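Local atomic coordinates of octaprenyl Pyrophosphate Synthase (Helicobacter pylori, PDB entry 3TC1), a protein that probably elongates an allylic diphosphate with successive isopentenyl diphosphate units to make octaprenyl pyrophosphate, using magnesium as in other polyprenyl synthases. Residues 138-143 with 159-164; 72-77 with 84-89; 3-8 with 42-47; 10-15 with 55-60. All blocks are in the same frame, centred on the assembly; numbering follows the deposited sequence.

Overall arrangement
Contacts 1 and 2 lie in the region of the bound magnesium ion. The side chains of Lys162 and Arg86 are each about 9 Å from it. The centres of contacts 1 and 2 are about 16 Å apart. They touch where two carboxylates, like charges, come within 2.7 Å, Glu138 OE2 to Asp77 OD1. Contacts 3 and 4 sit on the other side of the chain's centre from contact 1. Their centres are about 10 Å apart, and both use helix 3-18. Leu47 CD1 of contact 3 packs on Leu56 CD1 of contact 4 at 3.6 Å. Helix 53-80 connects the two regions: residues 55-60 serve contact 4, and residues 72-77 serve contact 2. The centres of contacts 2 and 4 are about 23 Å apart.

Contact 1: 138-143 with 159-164; sequences EIEDVF and LEDKTA
Glu138 and Lys162 mark the nearest backbone approach of residues 138-143 of helix 121-144 and 159-164 of helix 152-177, with CA atoms 6.3 Å apart. The two short axes come within 9.3 Å and cross at -126°. Residues 160-164 make a wider pi-type turn. There Leu159 O accepts from both Thr163 N and Ala164 N. Lys162 is bent at chi3 (62°), which brings its ammonium group up to two carboxylates. NZ bonds Glu138 OE2 at 3.1 Å, nearly in line with the C-O bond. A weaker bond runs from NZ to Asp141 OD2 at 3.3 Å. The three residues form a salt-bridge network. It joins two core helices of the all-alpha polyprenyl synthase fold. The Lys162-Thr163 pair matches the KT sequence of this family, consistent with a place near the diphosphate site. Next to this network, the carboxylates of Glu140 and Asp161 are nearly parallel, with planes 20° apart. Glu140 OE2 and Asp161 OD2 are only 2.8 Å apart, and both are acceptors. Salt bridges from Arg157 to Glu140 and from Arg133 and Arg136 to Asp161 probably offset this concentration of negative charge.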
# COMPACT_ATOMS: atom_id res chain seq x y z
N GLU B 138 -7.77 9.49 -2.61
CA GLU B 138 -6.50 9.97 -3.15
C GLU B 138 -6.60 10.05 -4.68
O GLU B 138 -6.17 11.02 -5.29
CB GLU B 138 -5.36 9.04 -2.74
CG GLU B 138 -4.02 9.40 -3.35
CD GLU B 138 -3.53 10.78 -2.92
OE1 GLU B 138 -2.49 11.21 -3.46
OE2 GLU B 138 -4.17 11.41 -2.05
N ILE B 139 -7.18 9.02 -5.29
CA ILE B 139 -7.34 8.99 -6.74
C ILE B 139 -8.29 10.09 -7.17
O ILE B 139 -8.05 10.77 -8.17
CB ILE B 139 -7.89 7.63 -7.21
CG1 ILE B 139 -6.82 6.56 -7.02
CG2 ILE B 139 -8.29 7.71 -8.68
CD1 ILE B 139 -7.27 5.17 -7.41
N GLU B 140 -9.37 10.27 -6.43
CA GLU B 140 -10.35 11.31 -6.73
C GLU B 140 -9.67 12.68 -6.67
O GLU B 140 -9.86 13.52 -7.55
CB GLU B 140 -11.49 11.27 -5.71
CG GLU B 140 -12.48 10.13 -5.91
CD GLU B 140 -13.41 9.92 -4.72
OE1 GLU B 140 -14.42 9.21 -4.88
OE2 GLU B 140 -13.12 10.44 -3.62
N ASP B 141 -8.85 12.88 -5.65
CA ASP B 141 -8.17 14.15 -5.46
C ASP B 141 -7.25 14.53 -6.63
O ASP B 141 -7.26 15.67 -7.09
CB ASP B 141 -7.38 14.12 -4.15
CG ASP B 141 -7.15 15.52 -3.57
OD1 ASP B 141 -8.01 16.40 -3.77
OD2 ASP B 141 -6.13 15.72 -2.89
N VAL B 142 -6.45 13.60 -7.14
CA VAL B 142 -5.58 14.02 -8.23
C VAL B 142 -6.32 14.06 -9.57
O VAL B 142 -5.95 14.85 -10.43
CB VAL B 142 -4.25 13.16 -8.30
CG1 VAL B 142 -4.28 12.06 -7.24
CG2 VAL B 142 -4.04 12.57 -9.70
N PHE B 143 -7.37 13.26 -9.76
CA PHE B 143 -8.11 13.34 -11.02
C PHE B 143 -8.89 14.66 -11.05
O PHE B 143 -8.91 15.37 -12.06
CB PHE B 143 -9.07 12.16 -11.21
CG PHE B 143 -8.45 10.95 -11.86
CD1 PHE B 143 -7.42 10.26 -11.24
CD2 PHE B 143 -8.90 10.51 -13.11
CE1 PHE B 143 -6.83 9.14 -11.84
CE2 PHE B 143 -8.32 9.40 -13.72
CZ PHE B 143 -7.29 8.71 -13.08
N LEU B 159 -12.98 15.17 0.68
CA LEU B 159 -12.71 15.41 2.10
C LEU B 159 -13.16 14.24 2.95
O LEU B 159 -12.46 13.82 3.87
CB LEU B 159 -13.41 16.69 2.58
CG LEU B 159 -12.47 17.86 2.86
CD1 LEU B 159 -11.82 18.27 1.56
CD2 LEU B 159 -13.21 19.04 3.49
N GLU B 160 -14.35 13.72 2.64
CA GLU B 160 -14.90 12.59 3.38
C GLU B 160 -14.06 11.33 3.19
O GLU B 160 -13.75 10.62 4.15
CB GLU B 160 -16.34 12.34 2.91
CG GLU B 160 -17.32 13.43 3.29
CD GLU B 160 -18.56 13.43 2.39
OE1 GLU B 160 -18.84 12.39 1.78
OE2 GLU B 160 -19.25 14.47 2.31
N ASP B 161 -13.69 11.05 1.94
CA ASP B 161 -12.88 9.87 1.65
C ASP B 161 -11.45 9.94 2.15
O ASP B 161 -10.94 8.98 2.73
CB ASP B 161 -12.86 9.59 0.14
CG ASP B 161 -14.15 8.95 -0.35
OD1 ASP B 161 -14.91 8.44 0.49
OD2 ASP B 161 -14.38 8.93 -1.58
N LYS B 162 -10.78 11.07 1.91
CA LYS B 162 -9.38 11.21 2.33
C LYS B 162 -9.13 11.54 3.79
O LYS B 162 -8.06 11.21 4.32
CB LYS B 162 -8.68 12.28 1.49
CG LYS B 162 -8.35 11.85 0.07
CD LYS B 162 -7.36 12.82 -0.56
CE LYS B 162 -6.04 12.83 0.20
NZ LYS B 162 -5.08 13.82 -0.36
N THR B 163 -10.09 12.17 4.46
CA THR B 163 -9.88 12.53 5.86
C THR B 163 -10.95 12.16 6.88
O THR B 163 -10.64 11.53 7.89
CB THR B 163 -9.66 14.07 5.99
OG1 THR B 163 -8.52 14.46 5.21
CG2 THR B 163 -9.42 14.45 7.45
N ALA B 164 -12.19 12.56 6.63
CA ALA B 164 -13.26 12.33 7.58
C ALA B 164 -13.58 10.89 7.97
O ALA B 164 -13.60 10.56 9.16
CB ALA B 164 -14.53 13.02 7.10

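Contact 2: 72-77 with 84-89; sequences ASLLHD and TMRRKL
Leu74 lies over one face of the Arg86 guanidinium. Its CD2 sits 3.4 Å above the plane, displaced toward the rim. The pair joins helix 53-80 to the small antiparallel hairpin of strands 85-86 and 89-90. The sequence DDVID, residues 77-81, lies at the end of helix 53-80 and matches the first aspartate-rich motif (DDxxD) of polyprenyl synthases. The paired arginines Arg86 and Arg87 follow it, as in relatives where such arginines bind the diphosphate of a substrate.

The two side chains cross at about a right angle. CD2 of Leu74 is 3.8 Å from both NH1 and NH2 of Arg86. CD1 of Leu74 is 4.0 Å from Arg86 NH1. CB of Leu74 reaches the inner part of the group, 4.1 Å from Arg86 CZ. The Arg86 chain leaves the backbone with CG opposite N (chi1 167°) and turns at chi3 (-64°), which lays the guanidinium against the helix. Its polar end is held on the helix side by a salt bridge from NE to Asp78 OD2. Leucine packing on one face and the Asp78 salt bridge at NE probably limit rotation of the group.

Within the short, weakly bonded hairpin, Arg86 N bonds Leu89 O at 2.9 Å. On another side of helix 53-80, His76 meets His76 of the second subunit. Arg87 is poorly ordered, and its hold on the helix is slight. Arg87 NH2 lies near the guanidinium plane of Arg86, and Leu74 CD1 approaches the edge of the Arg87 group, 4.4 Å from that NH2.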
# COMPACT_ATOMS: atom_id res chain seq x y z
N ALA B 72 1.47 5.49 6.48
CA ALA B 72 1.58 4.88 5.16
C ALA B 72 0.93 5.76 4.11
O ALA B 72 1.49 5.95 3.02
CB ALA B 72 0.91 3.49 5.16
N SER B 73 -0.24 6.30 4.42
CA SER B 73 -0.94 7.16 3.47
C SER B 73 -0.12 8.41 3.17
O SER B 73 -0.08 8.87 2.03
CB SER B 73 -2.32 7.56 4.00
OG SER B 73 -2.19 8.35 5.16
N LEU B 74 0.51 8.98 4.19
CA LEU B 74 1.32 10.18 4.00
C LEU B 74 2.53 9.87 3.13
O LEU B 74 2.94 10.69 2.30
CB LEU B 74 1.78 10.74 5.35
CG LEU B 74 0.65 11.25 6.27
CD1 LEU B 74 1.23 11.69 7.60
CD2 LEU B 74 -0.08 12.39 5.59
N LEU B 75 3.11 8.68 3.31
CA LEU B 75 4.26 8.27 2.52
C LEU B 75 3.89 8.18 1.04
O LEU B 75 4.63 8.65 0.19
CB LEU B 75 4.78 6.91 2.99
CG LEU B 75 5.52 6.87 4.33
CD1 LEU B 75 5.83 5.41 4.67
CD2 LEU B 75 6.81 7.68 4.26
N HIS B 76 2.74 7.59 0.75
CA HIS B 76 2.31 7.47 -0.64
C HIS B 76 1.86 8.82 -1.20
O HIS B 76 2.09 9.11 -2.37
CB HIS B 76 1.18 6.44 -0.78
CG HIS B 76 1.66 5.02 -0.72
ND1 HIS B 76 0.82 3.94 -0.89
CD2 HIS B 76 2.89 4.51 -0.49
CE1 HIS B 76 1.52 2.82 -0.76
NE2 HIS B 76 2.77 3.14 -0.51
N ASP B 77 1.24 9.64 -0.36
CA ASP B 77 0.79 10.95 -0.80
C ASP B 77 1.98 11.83 -1.18
O ASP B 77 1.90 12.60 -2.13
CB ASP B 77 -0.03 11.65 0.29
CG ASP B 77 -1.37 10.98 0.54
OD1 ASP B 77 -2.07 10.66 -0.45
OD2 ASP B 77 -1.74 10.79 1.72
N THR B 84 8.91 17.18 -1.65
CA THR B 84 10.31 17.01 -1.27
C THR B 84 10.45 17.21 0.23
O THR B 84 11.49 16.92 0.81
CB THR B 84 11.20 18.07 -1.94
OG1 THR B 84 10.86 19.37 -1.43
CG2 THR B 84 11.01 18.07 -3.45
N MET B 85 9.37 17.68 0.84
CA MET B 85 9.39 17.99 2.25
C MET B 85 8.10 17.63 2.98
O MET B 85 7.02 17.66 2.40
CB MET B 85 9.65 19.50 2.39
CG MET B 85 10.03 19.98 3.76
SD MET B 85 11.46 21.05 3.57
CE MET B 85 12.68 19.83 3.05
N ARG B 86 8.24 17.27 4.25
CA ARG B 86 7.10 16.96 5.10
C ARG B 86 7.44 17.49 6.48
O ARG B 86 8.13 16.81 7.25
CB ARG B 86 6.82 15.46 5.20
CG ARG B 86 5.85 15.13 6.34
CD ARG B 86 5.06 13.86 6.07
NE ARG B 86 4.20 14.01 4.90
CZ ARG B 86 3.01 14.60 4.91
NH1 ARG B 86 2.50 15.09 6.03
NH2 ARG B 86 2.31 14.70 3.78
N ARG B 87 6.99 18.70 6.79
CA ARG B 87 7.27 19.29 8.10
C ARG B 87 8.72 19.78 8.17
O ARG B 87 9.42 19.52 9.14
CB ARG B 87 7.04 18.23 9.17
CG ARG B 87 6.05 18.58 10.24
CD ARG B 87 5.68 17.32 10.99
NE ARG B 87 5.00 16.37 10.10
CZ ARG B 87 4.78 15.09 10.40
NH1 ARG B 87 5.17 14.60 11.55
NH2 ARG B 87 4.12 14.32 9.55
N LYS B 88 9.14 20.48 7.12
CA LYS B 88 10.48 21.05 6.98
C LYS B 88 11.64 20.07 6.77
O LYS B 88 12.75 20.48 6.44
CB LYS B 88 10.82 21.98 8.15
CG LYS B 88 11.25 23.36 7.65
CD LYS B 88 12.44 23.98 8.38
CE LYS B 88 13.51 22.96 8.74
NZ LYS B 88 13.37 22.57 10.17
N LEU B 89 11.39 18.78 6.97
CA LEU B 89 12.46 17.82 6.75
C LEU B 89 12.20 17.06 5.45
O LEU B 89 11.05 16.90 5.02
CB LEU B 89 12.62 16.88 7.95
CG LEU B 89 13.39 17.59 9.08
CD1 LEU B 89 13.54 16.68 10.27
CD2 LEU B 89 14.76 18.02 8.56

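Contact 3: 3-8 with 42-47; sequences EKQLKA and LMLALL
The carboxamide of Gln5 is the flat group in this contact, and Leu44 lies over one face of it. Leu44 CD2 is 3.5 Å from Gln5 OE1, and Leu44 CD1 is 3.6 Å from the same oxygen. Leu47 CD1 comes in from the same side, displaced beyond the nitrogen end, 3.4 Å from Gln5 NE2. These are van der Waals contacts. No hydrogen bond crosses between 3-8 and 42-47.

Gln5 and Leu44 run past each other in opposite directions. The extended Gln5 chain therefore lies alongside the leucine, and its CB is 3.7 Å from Leu44 CD1. Gln5 CG stands opposite the carbonyl carbon (chi1 -62°), and the straight chain beyond it carries the amide across to the other segment. Leu6, one residue on, adds a purely apolar touch. Its CD2 meets Leu44 CD1 at 3.8 Å, and the two side chains cross at a slant. Leu44 CD1 is thus touched by two successive residues of the first turn of helix 3-18.

On the other segment a type I turn from Leu44 to Leu47 places both leucines toward residues 3-8. Leu47 N bonds Leu44 O at 3.1 Å. Behind the contact, Leu44 packs on Leu60 of helix 53-80.

This is plain packing in the all-alpha polyprenyl synthase fold: the N-terminal helix 3-18 lies against residues 42-47, where helix 38-44 gives way to a type I turn.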
# COMPACT_ATOMS: atom_id res chain seq x y z
N GLU B 3 0.61 12.05 27.48
CA GLU B 3 2.02 11.80 27.08
C GLU B 3 2.45 10.39 27.26
O GLU B 3 2.95 9.76 26.35
CB GLU B 3 3.12 12.72 27.74
CG GLU B 3 4.30 12.76 26.68
CD GLU B 3 5.75 12.93 27.12
OE1 GLU B 3 6.20 14.07 27.41
OE2 GLU B 3 6.45 11.88 27.12
N LYS B 4 2.24 9.85 28.44
CA LYS B 4 2.68 8.47 28.63
C LYS B 4 2.10 7.44 27.67
O LYS B 4 2.80 6.54 27.22
CB LYS B 4 2.48 8.03 30.10
CG LYS B 4 2.72 6.57 30.31
CD LYS B 4 2.85 6.25 31.76
CE LYS B 4 2.71 4.75 32.02
NZ LYS B 4 3.99 4.15 32.50
N GLN B 5 0.82 7.58 27.33
CA GLN B 5 0.20 6.64 26.39
C GLN B 5 0.69 6.86 24.96
O GLN B 5 0.92 5.90 24.23
CB GLN B 5 -1.34 6.73 26.42
CG GLN B 5 -1.96 6.38 27.75
CD GLN B 5 -3.45 6.64 27.79
OE1 GLN B 5 -3.93 7.59 27.19
NE2 GLN B 5 -4.18 5.80 28.51
N LEU B 6 0.85 8.12 24.57
CA LEU B 6 1.33 8.43 23.22
C LEU B 6 2.76 7.92 23.07
O LEU B 6 3.17 7.47 22.00
CB LEU B 6 1.29 9.94 22.98
CG LEU B 6 -0.11 10.55 22.89
CD1 LEU B 6 -0.00 12.06 22.75
CD2 LEU B 6 -0.86 9.97 21.71
N LYS B 7 3.51 8.00 24.17
CA LYS B 7 4.89 7.55 24.21
C LYS B 7 4.92 6.03 24.04
O LYS B 7 5.81 5.49 23.38
CB LYS B 7 5.50 7.94 25.55
CG LYS B 7 6.95 8.36 25.47
CD LYS B 7 7.84 7.21 25.08
CE LYS B 7 9.24 7.70 24.77
NZ LYS B 7 9.21 8.69 23.65
N ALA B 8 3.97 5.35 24.66
CA ALA B 8 3.90 3.89 24.57
C ALA B 8 3.52 3.48 23.15
O ALA B 8 3.97 2.44 22.67
CB ALA B 8 2.87 3.35 25.57
N LEU B 42 -7.52 11.32 20.04
CA LEU B 42 -8.97 11.21 19.95
C LEU B 42 -9.45 9.86 20.47
O LEU B 42 -10.42 9.79 21.24
CB LEU B 42 -9.42 11.38 18.49
CG LEU B 42 -9.33 12.80 17.96
CD1 LEU B 42 -9.61 12.82 16.47
CD2 LEU B 42 -10.32 13.67 18.72
N MET B 43 -8.78 8.79 20.05
CA MET B 43 -9.13 7.44 20.47
C MET B 43 -8.85 7.18 21.94
O MET B 43 -9.66 6.57 22.63
CB MET B 43 -8.37 6.42 19.61
CG MET B 43 -8.71 6.48 18.13
SD MET B 43 -7.49 5.61 17.13
CE MET B 43 -8.10 3.95 17.27
N LEU B 44 -7.69 7.62 22.42
CA LEU B 44 -7.32 7.41 23.82
C LEU B 44 -8.33 8.05 24.77
O LEU B 44 -8.47 7.62 25.91
CB LEU B 44 -5.93 7.98 24.10
CG LEU B 44 -4.72 7.26 23.49
CD1 LEU B 44 -3.48 8.10 23.67
CD2 LEU B 44 -4.55 5.91 24.15
N ALA B 45 -9.02 9.08 24.29
CA ALA B 45 -10.00 9.81 25.08
C ALA B 45 -11.20 8.98 25.49
O ALA B 45 -11.98 9.39 26.36
CB ALA B 45 -10.46 11.06 24.32
N LEU B 46 -11.38 7.82 24.86
CA LEU B 46 -12.50 6.95 25.18
C LEU B 46 -12.20 6.01 26.34
O LEU B 46 -13.11 5.39 26.90
CB LEU B 46 -12.93 6.14 23.95
CG LEU B 46 -13.80 6.89 22.94
CD1 LEU B 46 -13.03 8.07 22.35
CD2 LEU B 46 -14.25 5.94 21.83
N LEU B 47 -10.92 5.89 26.69
CA LEU B 47 -10.51 5.01 27.78
C LEU B 47 -11.07 5.47 29.12
O LEU B 47 -11.24 6.67 29.36
CB LEU B 47 -8.99 4.95 27.86
CG LEU B 47 -8.27 4.18 26.74
CD1 LEU B 47 -6.77 4.43 26.82
CD2 LEU B 47 -8.59 2.69 26.86

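Contact 4: 10-15 with 55-60; sequences QNKIAS and LLDKAL
Lys12 reaches across to Asp57 and holds it with a salt bridge. Its NZ donates to Asp57 OD1 at 3.0 Å. The ammonium group comes in on the syn side of that oxygen, 27° out of the carboxylate plane. NZ also donates to OD1 of Asn61, its strongest polar partner, one residue beyond segment 55-60. Two side-chain oxygens of helix 53-80 therefore grip the lysine.

The Lys12 chain is extended until its last torsion, chi4 (-64°), where it turns NZ toward Asp57. The bend leaves the carbon part of the chain against the helix. CE of Lys12 is 3.6 Å from CB of Leu60 and 3.4 Å from OD1 of Asp57. CD of Lys12 is 4.0 Å from the same Leu60 CB. Lys12 and Leu60 cross at about a right angle, and Leu60 CB meets the CD and CE carbons of the lysine. The carbonyl oxygen of Leu60 accepts from Thr64 OG1, one turn on.

Within 10-15, Asn11 O takes two donors from Ser15, on opposite faces of its plane. Ser15 N bonds it at 2.9 Å in the regular helical manner. Ser15 OG bonds it at 3.0 Å with a C=O...donor angle of 144°. The serine hydroxyl is thus turned back onto its own helix.

The contact is a surface join in the all-alpha polyprenyl synthase fold. Lys12 joins helix 3-18 to the first part of helix 53-80 through Asp57 and Asn61, beside packing on Leu60.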
# COMPACT_ATOMS: atom_id res chain seq x y z
N GLN B 10 4.25 5.27 20.45
CA GLN B 10 5.44 5.59 19.68
C GLN B 10 6.41 4.41 19.77
O GLN B 10 7.01 3.99 18.77
CB GLN B 10 6.08 6.86 20.26
CG GLN B 10 7.34 7.34 19.58
CD GLN B 10 7.95 8.54 20.29
OE1 GLN B 10 7.29 9.56 20.50
NE2 GLN B 10 9.22 8.42 20.67
N ASN B 11 6.56 3.87 20.97
CA ASN B 11 7.45 2.73 21.18
C ASN B 11 6.93 1.44 20.55
O ASN B 11 7.72 0.59 20.13
CB ASN B 11 7.73 2.55 22.67
CG ASN B 11 8.61 3.66 23.23
OD1 ASN B 11 9.52 4.15 22.55
ND2 ASN B 11 8.35 4.05 24.47
N LYS B 12 5.61 1.27 20.49
CA LYS B 12 5.03 0.08 19.88
C LYS B 12 5.32 0.09 18.38
O LYS B 12 5.63 -0.95 17.79
CB LYS B 12 3.51 0.02 20.10
CG LYS B 12 3.10 -0.53 21.45
CD LYS B 12 1.58 -0.67 21.56
CE LYS B 12 1.18 -1.42 22.82
NZ LYS B 12 1.68 -2.83 22.80
N ILE B 13 5.21 1.26 17.77
CA ILE B 13 5.49 1.41 16.34
C ILE B 13 6.93 0.99 16.08
O ILE B 13 7.22 0.26 15.13
CB ILE B 13 5.30 2.87 15.89
CG1 ILE B 13 3.84 3.29 16.04
CG2 ILE B 13 5.74 3.03 14.44
CD1 ILE B 13 3.59 4.77 15.76
N ALA B 14 7.85 1.47 16.93
CA ALA B 14 9.26 1.14 16.79
C ALA B 14 9.50 -0.36 16.96
O ALA B 14 10.32 -0.95 16.26
CB ALA B 14 10.08 1.92 17.82
N SER B 15 8.78 -0.97 17.89
CA SER B 15 8.92 -2.40 18.12
C SER B 15 8.42 -3.20 16.92
O SER B 15 9.04 -4.18 16.51
CB SER B 15 8.14 -2.82 19.37
OG SER B 15 8.67 -2.20 20.52
N LEU B 55 -7.04 -4.98 28.31
CA LEU B 55 -7.80 -4.20 27.34
C LEU B 55 -7.03 -2.94 26.92
O LEU B 55 -7.06 -2.55 25.75
CB LEU B 55 -9.16 -3.82 27.93
CG LEU B 55 -10.14 -3.02 27.06
CD1 LEU B 55 -10.36 -3.73 25.72
CD2 LEU B 55 -11.46 -2.87 27.81
N LEU B 56 -6.35 -2.31 27.87
CA LEU B 56 -5.58 -1.10 27.60
C LEU B 56 -4.49 -1.37 26.55
O LEU B 56 -4.26 -0.56 25.66
CB LEU B 56 -4.94 -0.58 28.88
CG LEU B 56 -3.99 0.62 28.76
CD1 LEU B 56 -4.73 1.80 28.15
CD2 LEU B 56 -3.46 0.97 30.14
N ASP B 57 -3.83 -2.52 26.67
CA ASP B 57 -2.79 -2.87 25.72
C ASP B 57 -3.40 -3.05 24.33
O ASP B 57 -2.83 -2.62 23.33
CB ASP B 57 -2.08 -4.16 26.15
CG ASP B 57 -0.94 -4.54 25.21
OD1 ASP B 57 0.02 -3.75 25.08
OD2 ASP B 57 -1.02 -5.62 24.60
N LYS B 58 -4.57 -3.69 24.27
CA LYS B 58 -5.26 -3.89 22.99
C LYS B 58 -5.59 -2.53 22.39
O LYS B 58 -5.51 -2.34 21.18
CB LYS B 58 -6.57 -4.66 23.18
CG LYS B 58 -6.45 -6.17 23.36
CD LYS B 58 -7.85 -6.78 23.33
CE LYS B 58 -7.85 -8.31 23.31
NZ LYS B 58 -7.67 -8.91 24.65
N ALA B 59 -5.99 -1.59 23.24
CA ALA B 59 -6.34 -0.25 22.79
C ALA B 59 -5.11 0.47 22.24
O ALA B 59 -5.18 1.16 21.23
CB ALA B 59 -6.94 0.54 23.93
N LEU B 60 -3.97 0.30 22.91
CA LEU B 60 -2.75 0.93 22.45
C LEU B 60 -2.36 0.29 21.11
O LEU B 60 -1.84 0.97 20.22
CB LEU B 60 -1.64 0.74 23.48
CG LEU B 60 -1.95 1.42 24.82
CD1 LEU B 60 -0.84 1.13 25.82
CD2 LEU B 60 -2.12 2.91 24.62